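PDB 2Z1Q: acyl-CoA dehydrogenase from Thermus thermophilus, which probably catalyses the FAD-dependent oxidation of saturated acyl-CoA thioesters to their 2,3-dehydroacyl-CoA products, passing the electrons on to an acceptor. Local coordinates for residues F28-S31 and V32-A36; T39-F42 and V43-V47; L48-L51 and E52-E55; L61-P64 and L65-A69; Q129-K132 and Y133-L137. All blocks are in the same frame, centred on the assembly; numbering follows the deposited sequence.

In the fold
Contacts 1, 2 and 3 follow one another along helix 30-54, contact 4 lies on helix 62-71, and contact 5 spans the break between helices 127-131 and 134-139. Contact 1, the helix start, is a surface contact of capping and a single aliphatic-aromatic touch. Contacts 2, 3 and 4 are partly buried and pack together: Phe42 reaches Ala69, and Met54 reaches Leu61 and Leu65, with centres about 12 Å apart for each pair. Apolar side chains fill much of that interface, with Lys68 and Glu46 meeting beside them. Contact 5 stands apart, its nearest atoms about 7 Å from contact 4, and relies on cationic side chains laid against a ring and a proline.

Contact 1 (F28-S31 and V32-A36); sequences FDES and VKEIA
Val32 CG1 lies over one face of the Phe28 ring, offset toward the rim, 4.2 Å from the ring centroid and 19° from the normal, a CH-pi contact. Phe28 CB meets Lys33 CG at 3.8 Å, and the lysine's CD passes close to Phe28 O. Asp29 follows as the N-cap residue of helix 30-54. Its CG is set between the backbone N and the carbonyl carbon (chi1 74°), which curls the carboxylate back toward the first turn; OD1, whose place in the model is doubtful, caps Ser31 N and more weakly Val32 N at 3.4 Å. Asp29 O takes the nearly straight bond from Lys33 N (3.2 Å, 166°). An N-cap side chain offers an acceptor to amides that no preceding turn can serve, here where the N-terminal domain's first long helix begins. An alanine at Val32 is likely to cost the ring this methyl partner and leave a gap between Phe28 and helix 90-99, where Val32 touches Val95. Glu30 brings OE1 across the lysine chain, 4.1 Å from Lys33 NZ, attractive in charge but longer than a salt bridge. Glu34 bends instead to Arg37, its salt-bridge partner. Ser31 O accepts from Ile35 N at 3.2 Å, and Ile35 CG1 lies beside the same oxygen. Ile92 of helix 90-99 touches both Ser31 and Ile35.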
loop_
_atom_site.group_PDB
_atom_site.type_symbol
_atom_site.label_atom_id
_atom_site.label_comp_id
_atom_site.label_asym_id
_atom_site.label_seq_id
_atom_site.Cartn_x
_atom_site.Cartn_y
_atom_site.Cartn_z
ATOM N N PHE B 28 10.952 30.705 -3.336
ATOM C CA PHE B 28 9.608 31.279 -3.267
ATOM C C PHE B 28 9.689 32.761 -2.900
ATOM O O PHE B 28 10.240 33.108 -1.858
ATOM C CB PHE B 28 8.769 30.538 -2.205
ATOM C CG PHE B 28 8.325 29.143 -2.615
ATOM C CD1 PHE B 28 7.876 28.236 -1.656
ATOM C CD2 PHE B 28 8.335 28.746 -3.952
ATOM C CE1 PHE B 28 7.442 26.950 -2.027
ATOM C CE2 PHE B 28 7.907 27.470 -4.328
ATOM C CZ PHE B 28 7.460 26.571 -3.364
ATOM N N ASP B 29 9.155 33.640 -3.743
ATOM C CA ASP B 29 9.192 35.062 -3.408
ATOM C C ASP B 29 8.107 35.294 -2.361
ATOM O O ASP B 29 7.173 34.500 -2.245
ATOM C CB ASP B 29 8.956 35.938 -4.642
ATOM C CG ASP B 29 7.514 35.942 -5.094
ATOM O OD1 ASP B 29 6.656 36.406 -4.318
ATOM O OD2 ASP B 29 7.243 35.488 -6.225
ATOM N N GLU B 30 8.240 36.369 -1.594
ATOM C CA GLU B 30 7.293 36.691 -0.532
ATOM C C GLU B 30 5.815 36.540 -0.864
ATOM O O GLU B 30 5.008 36.200 0.002
ATOM C CB GLU B 30 7.574 38.104 -0.014
ATOM C CG GLU B 30 8.286 38.087 1.312
ATOM C CD GLU B 30 7.395 37.544 2.415
ATOM O OE1 GLU B 30 7.905 36.831 3.308
ATOM O OE2 GLU B 30 6.178 37.838 2.387
ATOM N N SER B 31 5.463 36.799 -2.116
ATOM C CA SER B 31 4.085 36.678 -2.563
ATOM C C SER B 31 3.587 35.240 -2.391
ATOM O O SER B 31 2.477 35.011 -1.898
ATOM C CB SER B 31 3.985 37.093 -4.026
ATOM O OG SER B 31 3.230 36.156 -4.766
ATOM N N VAL B 32 4.412 34.279 -2.803
ATOM C CA VAL B 32 4.064 32.867 -2.692
ATOM C C VAL B 32 4.026 32.467 -1.216
ATOM O O VAL B 32 3.102 31.792 -0.763
ATOM C CB VAL B 32 5.101 31.972 -3.444
ATOM C CG1 VAL B 32 4.694 30.502 -3.374
ATOM C CG2 VAL B 32 5.213 32.414 -4.898
ATOM N N LYS B 33 5.031 32.895 -0.462
ATOM C CA LYS B 33 5.103 32.561 0.952
ATOM C C LYS B 33 3.921 33.148 1.706
ATOM O O LYS B 33 3.584 32.694 2.800
ATOM C CB LYS B 33 6.420 33.071 1.533
ATOM C CG LYS B 33 7.628 32.485 0.823
ATOM C CD LYS B 33 8.904 33.280 1.055
ATOM C CE LYS B 33 9.402 33.185 2.485
ATOM N NZ LYS B 33 10.712 33.891 2.629
ATOM N N GLU B 34 3.290 34.149 1.101
ATOM C CA GLU B 34 2.142 34.820 1.693
ATOM C C GLU B 34 0.881 33.977 1.551
ATOM O O GLU B 34 0.250 33.600 2.541
ATOM C CB GLU B 34 1.914 36.174 1.016
ATOM C CG GLU B 34 2.056 37.375 1.927
ATOM C CD GLU B 34 1.209 37.255 3.177
ATOM O OE1 GLU B 34 1.591 36.472 4.075
ATOM O OE2 GLU B 34 0.166 37.939 3.261
ATOM N N ILE B 35 0.509 33.687 0.311
ATOM C CA ILE B 35 -0.685 32.901 0.073
ATOM C C ILE B 35 -0.593 31.544 0.767
ATOM O O ILE B 35 -1.586 31.037 1.291
ATOM C CB ILE B 35 -0.930 32.720 -1.432
ATOM C CG1 ILE B 35 -0.991 34.101 -2.101
ATOM C CG2 ILE B 35 -2.229 31.970 -1.655
ATOM C CD1 ILE B 35 -1.492 34.097 -3.536
ATOM N N ALA B 36 0.605 30.965 0.792
ATOM C CA ALA B 36 0.802 29.680 1.445
ATOM C C ALA B 36 0.375 29.787 2.905
ATOM O O ALA B 36 -0.295 28.901 3.437
ATOM C CB ALA B 36 2.262 29.259 1.358
#

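Contact 2 (T39-F42 and V43-V47)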
loop_
_atom_site.group_PDB
_atom_site.type_symbol
_atom_site.label_atom_id
_atom_site.label_comp_id
_atom_site.label_asym_id
_atom_site.label_seq_id
_atom_site.Cartn_x
_atom_site.Cartn_y
_atom_site.Cartn_z
ATOM N N THR B 39 -3.424 29.965 3.215
ATOM C CA THR B 39 -3.991 28.635 3.059
ATOM C C THR B 39 -3.826 27.836 4.345
ATOM O O THR B 39 -4.777 27.212 4.822
ATOM C CB THR B 39 -3.329 27.901 1.876
ATOM O OG1 THR B 39 -3.598 28.622 0.664
ATOM C CG2 THR B 39 -3.863 26.490 1.747
ATOM N N ARG B 40 -2.627 27.857 4.919
ATOM C CA ARG B 40 -2.381 27.136 6.162
ATOM C C ARG B 40 -3.343 27.604 7.257
ATOM O O ARG B 40 -3.817 26.794 8.064
ATOM C CB ARG B 40 -0.932 27.330 6.618
ATOM C CG ARG B 40 0.064 26.316 6.036
ATOM C CD ARG B 40 1.509 26.603 6.464
ATOM N NE ARG B 40 2.203 27.515 5.550
ATOM C CZ ARG B 40 2.921 28.569 5.938
ATOM N NH1 ARG B 40 3.040 28.856 7.231
ATOM N NH2 ARG B 40 3.520 29.341 5.038
ATOM N N THR B 41 -3.640 28.902 7.274
ATOM C CA THR B 41 -4.542 29.460 8.275
ATOM C C THR B 41 -5.971 28.999 7.991
ATOM O O THR B 41 -6.692 28.571 8.892
ATOM C CB THR B 41 -4.489 31.002 8.270
ATOM O OG1 THR B 41 -3.132 31.429 8.422
ATOM C CG2 THR B 41 -5.319 31.571 9.414
ATOM N N PHE B 42 -6.362 29.095 6.726
ATOM C CA PHE B 42 -7.682 28.677 6.274
ATOM C C PHE B 42 -7.976 27.231 6.665
ATOM O O PHE B 42 -9.091 26.902 7.068
ATOM C CB PHE B 42 -7.761 28.806 4.752
ATOM C CG PHE B 42 -9.048 28.297 4.163
ATOM C CD1 PHE B 42 -10.260 28.897 4.485
ATOM C CD2 PHE B 42 -9.044 27.229 3.265
ATOM C CE1 PHE B 42 -11.447 28.448 3.924
ATOM C CE2 PHE B 42 -10.231 26.774 2.697
ATOM C CZ PHE B 42 -11.436 27.389 3.029
ATOM N N VAL B 43 -6.965 26.372 6.555
ATOM C CA VAL B 43 -7.114 24.955 6.871
ATOM C C VAL B 43 -7.238 24.691 8.358
ATOM O O VAL B 43 -8.154 23.993 8.801
ATOM C CB VAL B 43 -5.920 24.141 6.319
ATOM C CG1 VAL B 43 -6.007 22.686 6.763
ATOM C CG2 VAL B 43 -5.905 24.233 4.815
ATOM N N GLU B 44 -6.313 25.243 9.129
ATOM C CA GLU B 44 -6.337 25.027 10.556
ATOM C C GLU B 44 -7.574 25.602 11.240
ATOM O O GLU B 44 -8.101 24.996 12.165
ATOM C CB GLU B 44 -5.076 25.610 11.195
ATOM C CG GLU B 44 -5.017 25.394 12.703
ATOM C CD GLU B 44 -4.187 26.446 13.414
ATOM O OE1 GLU B 44 -2.954 26.486 13.207
ATOM O OE2 GLU B 44 -4.775 27.240 14.181
ATOM N N ARG B 45 -8.059 26.751 10.789
ATOM C CA ARG B 45 -9.201 27.361 11.456
ATOM C C ARG B 45 -10.580 27.166 10.818
ATOM O O ARG B 45 -11.592 27.214 11.512
ATOM C CB ARG B 45 -8.958 28.860 11.630
ATOM C CG ARG B 45 -9.156 29.642 10.348
ATOM C CD ARG B 45 -9.104 31.146 10.581
ATOM N NE ARG B 45 -9.523 31.896 9.398
ATOM C CZ ARG B 45 -9.632 33.220 9.352
ATOM N NH1 ARG B 45 -9.351 33.952 10.423
ATOM N NH2 ARG B 45 -10.032 33.819 8.236
ATOM N N GLU B 46 -10.621 26.952 9.507
ATOM C CA GLU B 46 -11.905 26.785 8.823
ATOM C C GLU B 46 -12.223 25.340 8.437
ATOM O O GLU B 46 -13.194 24.760 8.913
ATOM C CB GLU B 46 -11.943 27.665 7.571
ATOM C CG GLU B 46 -11.542 29.117 7.799
ATOM C CD GLU B 46 -12.612 29.928 8.511
ATOM O OE1 GLU B 46 -12.922 29.617 9.680
ATOM O OE2 GLU B 46 -13.136 30.889 7.900
ATOM N N VAL B 47 -11.398 24.760 7.578
ATOM C CA VAL B 47 -11.622 23.402 7.097
ATOM C C VAL B 47 -11.499 22.275 8.109
ATOM O O VAL B 47 -12.427 21.495 8.292
ATOM C CB VAL B 47 -10.684 23.075 5.930
ATOM C CG1 VAL B 47 -11.032 21.706 5.361
ATOM C CG2 VAL B 47 -10.799 24.146 4.863
#
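The Phe42 ring is approached obliquely by two side chains of the next turn, at different parts of its outline. Glu46 CG sits 3.6 Å from Phe42 CD1, the carboxylate plane turned 78° from the ring, while Val47 CG2 comes within 3.5 Å of Phe42 CE2. With CG anti to the backbone N (chi1 175°), the ring lies beside its own carbonyl carbon and reaches along the helix to both. The guanidinium of Arg45 is likewise met obliquely, by Thr41 CG2; the nearest atoms of that pair are Thr41 CG2 and Arg45 CD, 4.0 Å apart.

Helix 30-54 widens here into a pi-type turn at 43-47. Phe42 O is gripped by two donors: Val47 N at 3.2 Å, in the carbonyl plane, and Glu46 N at 2.9 Å, from 40° above it. Val43 N and Arg45 N still bond to Thr39 O and Thr41 O, four residues back. Cutting Phe42 back to alanine would probably leave Val47 CG2 without its aromatic neighbour and a gap against Ala69 and Leu72. Across the interface Lys68 of helix 62-71 touches both Phe42 and Glu46. Thr41 OG1 is satisfied one turn back, by Arg37 O, whereas Arg45 NE is buried without a partner.

Contact 3 (L48-L51 and E52-E55)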
loop_
_atom_site.group_PDB
_atom_site.type_symbol
_atom_site.label_atom_id
_atom_site.label_comp_id
_atom_site.label_asym_id
_atom_site.label_seq_id
_atom_site.Cartn_x
_atom_site.Cartn_y
_atom_site.Cartn_z
ATOM N N LEU B 48 -10.348 22.178 8.752
ATOM C CA LEU B 48 -10.100 21.125 9.723
ATOM C C LEU B 48 -11.179 20.979 10.803
ATOM O O LEU B 48 -11.581 19.867 11.150
ATOM C CB LEU B 48 -8.749 21.359 10.395
ATOM C CG LEU B 48 -7.973 20.108 10.790
ATOM C CD1 LEU B 48 -7.805 19.230 9.562
ATOM C CD2 LEU B 48 -6.616 20.508 11.360
ATOM N N PRO B 49 -11.642 22.106 11.363
ATOM C CA PRO B 49 -12.673 22.064 12.404
ATOM C C PRO B 49 -13.984 21.394 11.969
ATOM O O PRO B 49 -14.736 20.891 12.801
ATOM C CB PRO B 49 -12.863 23.540 12.752
ATOM C CG PRO B 49 -11.489 24.107 12.520
ATOM C CD PRO B 49 -11.082 23.460 11.223
ATOM N N LEU B 50 -14.236 21.385 10.663
ATOM C CA LEU B 50 -15.458 20.800 10.111
ATOM C C LEU B 50 -15.249 19.443 9.428
ATOM O O LEU B 50 -16.213 18.779 9.041
ATOM C CB LEU B 50 -16.075 21.778 9.111
ATOM C CG LEU B 50 -16.431 23.174 9.630
ATOM C CD1 LEU B 50 -16.841 24.017 8.440
ATOM C CD2 LEU B 50 -17.551 23.112 10.669
ATOM N N LEU B 51 -13.997 19.031 9.289
ATOM C CA LEU B 51 -13.667 17.771 8.635
ATOM C C LEU B 51 -14.466 16.555 9.111
ATOM O O LEU B 51 -14.975 15.782 8.299
ATOM C CB LEU B 51 -12.175 17.485 8.801
ATOM C CG LEU B 51 -11.632 16.274 8.044
ATOM C CD1 LEU B 51 -12.086 16.306 6.577
ATOM C CD2 LEU B 51 -10.115 16.284 8.155
ATOM N N GLU B 52 -14.560 16.387 10.427
ATOM C CA GLU B 52 -15.276 15.260 11.014
ATOM C C GLU B 52 -16.743 15.242 10.587
ATOM O O GLU B 52 -17.259 14.207 10.177
ATOM C CB GLU B 52 -15.175 15.315 12.546
ATOM C CG GLU B 52 -15.074 13.958 13.233
ATOM C CD GLU B 52 -13.799 13.197 12.873
ATOM O OE1 GLU B 52 -12.697 13.771 13.010
ATOM O OE2 GLU B 52 -13.899 12.018 12.457
ATOM N N ARG B 53 -17.412 16.387 10.687
ATOM C CA ARG B 53 -18.819 16.464 10.304
ATOM C C ARG B 53 -19.004 16.191 8.816
ATOM O O ARG B 53 -19.964 15.540 8.419
ATOM C CB ARG B 53 -19.408 17.837 10.650
ATOM C CG ARG B 53 -19.662 18.080 12.133
ATOM C CD ARG B 53 -19.964 19.559 12.420
ATOM N NE ARG B 53 -21.182 20.069 11.782
ATOM C CZ ARG B 53 -21.532 21.355 11.793
ATOM N NH1 ARG B 53 -22.654 21.757 11.199
ATOM N NH2 ARG B 53 -20.751 22.246 12.384
ATOM N N MET B 54 -18.085 16.683 7.992
ATOM C CA MET B 54 -18.187 16.466 6.553
ATOM C C MET B 54 -17.928 15.007 6.186
ATOM O O MET B 54 -18.473 14.496 5.214
ATOM C CB MET B 54 -17.215 17.369 5.809
ATOM C CG MET B 54 -17.636 18.818 5.803
ATOM S SD MET B 54 -16.499 19.844 4.884
ATOM C CE MET B 54 -15.228 19.970 6.076
ATOM N N GLU B 55 -17.093 14.343 6.976
ATOM C CA GLU B 55 -16.745 12.952 6.726
ATOM C C GLU B 55 -17.886 12.055 7.232
ATOM O O GLU B 55 -17.875 10.832 7.068
ATOM C CB GLU B 55 -15.436 12.635 7.448
ATOM C CG GLU B 55 -14.709 11.417 6.909
ATOM C CD GLU B 55 -13.564 11.729 5.949
ATOM O OE1 GLU B 55 -13.672 12.644 5.099
ATOM O OE2 GLU B 55 -12.542 11.026 6.036
HETATM O O HOH W 1 -13.160 17.841 12.374
HETATM O O HOH W 2 -16.332 18.498 12.501
#
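Met54 folds its thioether end back over the backbone of Leu50: the terminal CE lies 3.6 Å from Leu50 CB and 3.3 Å from Leu50 O. The chain runs extended through chi2 and then turns about the CG-SD bond (chi3 -78°), which carries the methyl back along the helix instead of outward. Leu50 and Arg53 lie alongside each other and point the same way, with Leu50 CD2 3.7 Å from Arg53 NH2, the guanidinium being approached obliquely. Glu58 gives Arg53 NH1 its salt-bridge partner, so the guanidinium is drawn toward the chain that follows the helix.

This is the last part of helix 30-54, kinked at Pro49, whose ring nitrogen has no hydrogen to give to the preceding turn. Beyond the kink, Met54 N bonds to Leu50 O at 3.0 Å, and Glu55 N bonds to Leu51 O at 2.9 Å. Two waters bridge backbone positions that direct bonds would join in a regular helix. One donates to Leu48 O and accepts from Glu52 N, both at 2.8 Å; the second joins Pro49 O to Arg53 N in the same manner. Across the helix pair, Leu50 and Met54 both rest on Leu65 of helix 62-71, while Leu61 touches Met54 and Arg53. Glu55 packs on Lys226 and Ala227; its carboxylate forms a long, weak ion pair with Arg386.

Contact 4 (L61-P64 and L65-A69); sequences LNVP and LMRKA
Val63 places its CG1 methyl against one face of the Arg67 guanidinium, 3.4 Å above the plane and offset toward the rim. Arg67 NH1 is the nearest atom to Val63 CG1, at 3.4 Å, with Arg67 CZ only slightly farther at 3.6 Å. The two side chains run alongside each other in the same direction. The arginine chain bends at chi2 (68°), which helps bring the guanidinium over the methyl one turn earlier. The methyl thus meets the flat face of the group.

Lys68 curls in a similar sense toward Pro64. Its chain is extended as far as CE and turns at chi4 (65°), setting NZ 4.2 Å from Pro64 CB. A water completes the link: it accepts from Lys68 NZ at 2.7 Å and donates to Pro64 O. That carbonyl also accepts from Lys68 N at 2.9 Å, so backbone and side chain of one lysine both address the same oxygen, one directly and one through water. On another side of the helix, Leu65 lays CB and CG along Leu61 O.

Backbone bonds of the first turns, among them Arg67 N to Val63 O, hold these pairs one turn apart. Phe187 touches Val63 and His189 touches Arg67, while Phe106 of helix 106-117 touches Leu65 and Met66. The whole is the start of helix 62-71, packed against helices 30-54 and 106-117 in the alpha-helical N-terminal domain of the acyl-CoA dehydrogenase fold.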
loop_
_atom_site.group_PDB
_atom_site.type_symbol
_atom_site.label_atom_id
_atom_site.label_comp_id
_atom_site.label_asym_id
_atom_site.label_seq_id
_atom_site.Cartn_x
_atom_site.Cartn_y
_atom_site.Cartn_z
ATOM N N LEU B 61 -21.417 21.351 3.811
ATOM C CA LEU B 61 -20.520 22.293 4.466
ATOM C C LEU B 61 -19.446 22.745 3.467
ATOM O O LEU B 61 -18.762 23.743 3.700
ATOM C CB LEU B 61 -19.899 21.651 5.706
ATOM C CG LEU B 61 -20.512 22.000 7.075
ATOM C CD1 LEU B 61 -22.003 22.277 6.973
ATOM C CD2 LEU B 61 -20.229 20.853 8.042
ATOM N N ASN B 62 -19.310 22.011 2.358
ATOM C CA ASN B 62 -18.351 22.361 1.307
ATOM C C ASN B 62 -18.715 23.735 0.699
ATOM O O ASN B 62 -17.840 24.468 0.251
ATOM C CB ASN B 62 -18.369 21.321 0.163
ATOM C CG ASN B 62 -17.450 20.125 0.419
ATOM O OD1 ASN B 62 -17.916 19.008 0.642
ATOM N ND2 ASN B 62 -16.141 20.352 0.367
ATOM N N VAL B 63 -20.007 24.061 0.673
ATOM C CA VAL B 63 -20.451 25.325 0.082
ATOM C C VAL B 63 -19.923 26.542 0.842
ATOM O O VAL B 63 -19.260 27.400 0.275
ATOM C CB VAL B 63 -21.989 25.391 -0.007
ATOM C CG1 VAL B 63 -22.427 26.701 -0.634
ATOM C CG2 VAL B 63 -22.510 24.225 -0.833
ATOM N N PRO B 64 -20.219 26.631 2.145
ATOM C CA PRO B 64 -19.709 27.786 2.877
ATOM C C PRO B 64 -18.172 27.810 2.883
ATOM O O PRO B 64 -17.568 28.885 2.826
ATOM C CB PRO B 64 -20.321 27.607 4.269
ATOM C CG PRO B 64 -20.482 26.111 4.378
ATOM C CD PRO B 64 -21.027 25.767 3.016
ATOM N N LEU B 65 -17.539 26.636 2.946
ATOM C CA LEU B 65 -16.075 26.561 2.933
ATOM C C LEU B 65 -15.522 27.074 1.620
ATOM O O LEU B 65 -14.495 27.747 1.583
ATOM C CB LEU B 65 -15.592 25.127 3.137
ATOM C CG LEU B 65 -15.478 24.666 4.588
ATOM C CD1 LEU B 65 -15.193 23.179 4.619
ATOM C CD2 LEU B 65 -14.370 25.441 5.302
ATOM N N MET B 66 -16.210 26.754 0.535
ATOM C CA MET B 66 -15.770 27.178 -0.777
ATOM C C MET B 66 -15.961 28.697 -0.905
ATOM O O MET B 66 -15.157 29.379 -1.550
ATOM C CB MET B 66 -16.547 26.405 -1.853
ATOM C CG MET B 66 -15.845 26.305 -3.217
ATOM S SD MET B 66 -14.424 25.153 -3.345
ATOM C CE MET B 66 -13.152 26.047 -2.497
ATOM N N ARG B 67 -17.014 29.229 -0.284
ATOM C CA ARG B 67 -17.268 30.667 -0.312
ATOM C C ARG B 67 -16.123 31.369 0.425
ATOM O O ARG B 67 -15.580 32.360 -0.057
ATOM C CB ARG B 67 -18.590 30.998 0.384
ATOM C CG ARG B 67 -19.733 31.416 -0.529
ATOM C CD ARG B 67 -20.230 30.277 -1.416
ATOM N NE ARG B 67 -21.628 30.482 -1.790
ATOM C CZ ARG B 67 -22.297 29.731 -2.658
ATOM N NH1 ARG B 67 -21.698 28.712 -3.261
ATOM N NH2 ARG B 67 -23.572 29.993 -2.913
ATOM N N LYS B 68 -15.747 30.845 1.589
ATOM C CA LYS B 68 -14.656 31.448 2.356
ATOM C C LYS B 68 -13.346 31.440 1.575
ATOM O O LYS B 68 -12.617 32.429 1.582
ATOM C CB LYS B 68 -14.454 30.728 3.691
ATOM C CG LYS B 68 -15.575 30.945 4.694
ATOM C CD LYS B 68 -15.312 30.219 6.003
ATOM C CE LYS B 68 -16.422 30.498 7.008
ATOM N NZ LYS B 68 -17.728 29.949 6.554
ATOM N N ALA B 69 -13.047 30.324 0.912
ATOM C CA ALA B 69 -11.816 30.207 0.132
ATOM C C ALA B 69 -11.848 31.207 -1.018
ATOM O O ALA B 69 -10.810 31.699 -1.463
ATOM C CB ALA B 69 -11.666 28.791 -0.415
HETATM O O HOH W 3 -18.645 31.137 4.282
#

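Contact 5 (Q129-K132 and Y133-L137)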
loop_
_atom_site.group_PDB
_atom_site.type_symbol
_atom_site.label_atom_id
_atom_site.label_comp_id
_atom_site.label_asym_id
_atom_site.label_seq_id
_atom_site.Cartn_x
_atom_site.Cartn_y
_atom_site.Cartn_z
ATOM N N GLN B 129 -19.587 34.173 -22.684
ATOM C CA GLN B 129 -19.837 33.158 -21.660
ATOM C C GLN B 129 -18.820 33.178 -20.521
ATOM O O GLN B 129 -19.049 32.580 -19.478
ATOM C CB GLN B 129 -19.905 31.756 -22.284
ATOM C CG GLN B 129 -18.671 31.366 -23.049
ATOM C CD GLN B 129 -18.850 30.109 -23.893
ATOM O OE1 GLN B 129 -19.903 29.879 -24.481
ATOM N NE2 GLN B 129 -17.805 29.303 -23.969
ATOM N N LYS B 130 -17.701 33.874 -20.701
ATOM C CA LYS B 130 -16.698 33.953 -19.639
ATOM C C LYS B 130 -17.055 35.045 -18.635
ATOM O O LYS B 130 -16.687 34.960 -17.461
ATOM C CB LYS B 130 -15.305 34.222 -20.210
ATOM C CG LYS B 130 -14.688 33.029 -20.916
ATOM C CD LYS B 130 -13.206 33.235 -21.171
ATOM C CE LYS B 130 -12.970 34.338 -22.177
ATOM N NZ LYS B 130 -11.518 34.584 -22.390
ATOM N N ARG B 131 -17.784 36.060 -19.099
ATOM C CA ARG B 131 -18.170 37.168 -18.231
ATOM C C ARG B 131 -19.350 36.799 -17.351
ATOM O O ARG B 131 -19.511 37.336 -16.254
ATOM C CB ARG B 131 -18.524 38.413 -19.051
ATOM C CG ARG B 131 -18.802 39.670 -18.202
ATOM C CD ARG B 131 -17.561 40.136 -17.426
ATOM N NE ARG B 131 -17.776 40.227 -15.978
ATOM C CZ ARG B 131 -16.816 40.512 -15.098
ATOM N NH1 ARG B 131 -17.086 40.575 -13.797
ATOM N NH2 ARG B 131 -15.576 40.734 -15.522
ATOM N N LYS B 132 -20.168 35.867 -17.819
ATOM C CA LYS B 132 -21.333 35.489 -17.046
ATOM C C LYS B 132 -21.165 34.195 -16.271
ATOM O O LYS B 132 -22.137 33.660 -15.746
ATOM C CB LYS B 132 -22.547 35.382 -17.964
ATOM C CG LYS B 132 -22.556 34.148 -18.837
ATOM C CD LYS B 132 -23.670 33.192 -18.425
ATOM C CE LYS B 132 -25.051 33.819 -18.580
ATOM N NZ LYS B 132 -26.147 32.831 -18.325
ATOM N N TYR B 133 -19.938 33.691 -16.195
ATOM C CA TYR B 133 -19.682 32.452 -15.470
ATOM C C TYR B 133 -18.432 32.521 -14.612
ATOM O O TYR B 133 -18.486 32.260 -13.410
ATOM C CB TYR B 133 -19.567 31.274 -16.449
ATOM C CG TYR B 133 -20.890 30.764 -16.984
ATOM C CD1 TYR B 133 -21.054 30.478 -18.337
ATOM C CD2 TYR B 133 -21.982 30.577 -16.136
ATOM C CE1 TYR B 133 -22.268 30.027 -18.836
ATOM C CE2 TYR B 133 -23.206 30.120 -16.626
ATOM C CZ TYR B 133 -23.341 29.852 -17.977
ATOM O OH TYR B 133 -24.554 29.444 -18.480
ATOM N N LEU B 134 -17.312 32.886 -15.228
ATOM C CA LEU B 134 -16.032 32.974 -14.533
ATOM C C LEU B 134 -16.050 33.827 -13.267
ATOM O O LEU B 134 -15.460 33.455 -12.249
ATOM C CB LEU B 134 -14.962 33.491 -15.497
ATOM C CG LEU B 134 -13.634 32.731 -15.545
ATOM C CD1 LEU B 134 -13.883 31.233 -15.693
ATOM C CD2 LEU B 134 -12.806 33.260 -16.710
ATOM N N PRO B 135 -16.726 34.982 -13.303
ATOM C CA PRO B 135 -16.749 35.807 -12.089
ATOM C C PRO B 135 -17.319 35.058 -10.879
ATOM O O PRO B 135 -16.769 35.127 -9.783
ATOM C CB PRO B 135 -17.592 37.018 -12.514
ATOM C CG PRO B 135 -17.257 37.139 -13.992
ATOM C CD PRO B 135 -17.320 35.694 -14.448
ATOM N N LYS B 136 -18.413 34.330 -11.069
ATOM C CA LYS B 136 -19.010 33.589 -9.960
ATOM C C LYS B 136 -18.107 32.443 -9.494
ATOM O O LYS B 136 -17.978 32.186 -8.294
ATOM C CB LYS B 136 -20.367 33.029 -10.371
ATOM C CG LYS B 136 -21.384 34.073 -10.791
ATOM C CD LYS B 136 -22.724 33.387 -11.032
ATOM C CE LYS B 136 -23.819 34.352 -11.457
ATOM N NZ LYS B 136 -23.595 34.954 -12.802
ATOM N N LEU B 137 -17.484 31.759 -10.448
ATOM C CA LEU B 137 -16.598 30.652 -10.112
ATOM C C LEU B 137 -15.383 31.158 -9.352
ATOM O O LEU B 137 -14.921 30.514 -8.418
ATOM C CB LEU B 137 -16.144 29.933 -11.381
ATOM C CG LEU B 137 -17.262 29.401 -12.279
ATOM C CD1 LEU B 137 -16.648 28.694 -13.473
ATOM C CD2 LEU B 137 -18.156 28.446 -11.502
#
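Lys132 lies along its neighbour Tyr133, both chains pointing the same way. Its CB is 3.6 Å from Tyr133 N, and CG stands 4.0 Å from the ring atom CD1. CD then settles over the middle of the ring, 3.4 Å from the centroid and 13° off the normal, a CH-pi contact. At the tip, NZ passes beyond the rim to 3.7 Å from Tyr133 OH. Bends at chi2 (112°) and chi3 (62°) fold the chain down onto the ring.

Gln129 O approaches the ring obliquely, 3.1 Å from Tyr133 CD1. Arg131 makes the converse contact: Pro135 CG sits over one face of its guanidinium, off toward the rim, with NH1 3.4 Å away. Tyr133 is the N-cap residue of helix 134-139, and a weak bond from Leu134 N to Lys130 O (3.1 Å) bridges the break from helix 127-131. The ring is also packed by Leu121, Trp142 and Leu206, and its hydroxyl has a weak hydrogen bond to Glu208. Lys136 makes a cation-pi contact with Trp142. The lysine meets the ring through a methylene and the arginine meets the proline through the flat face of its guanidinium, so neither contact uses up a hydrogen bond or is likely to need the charge neutralised.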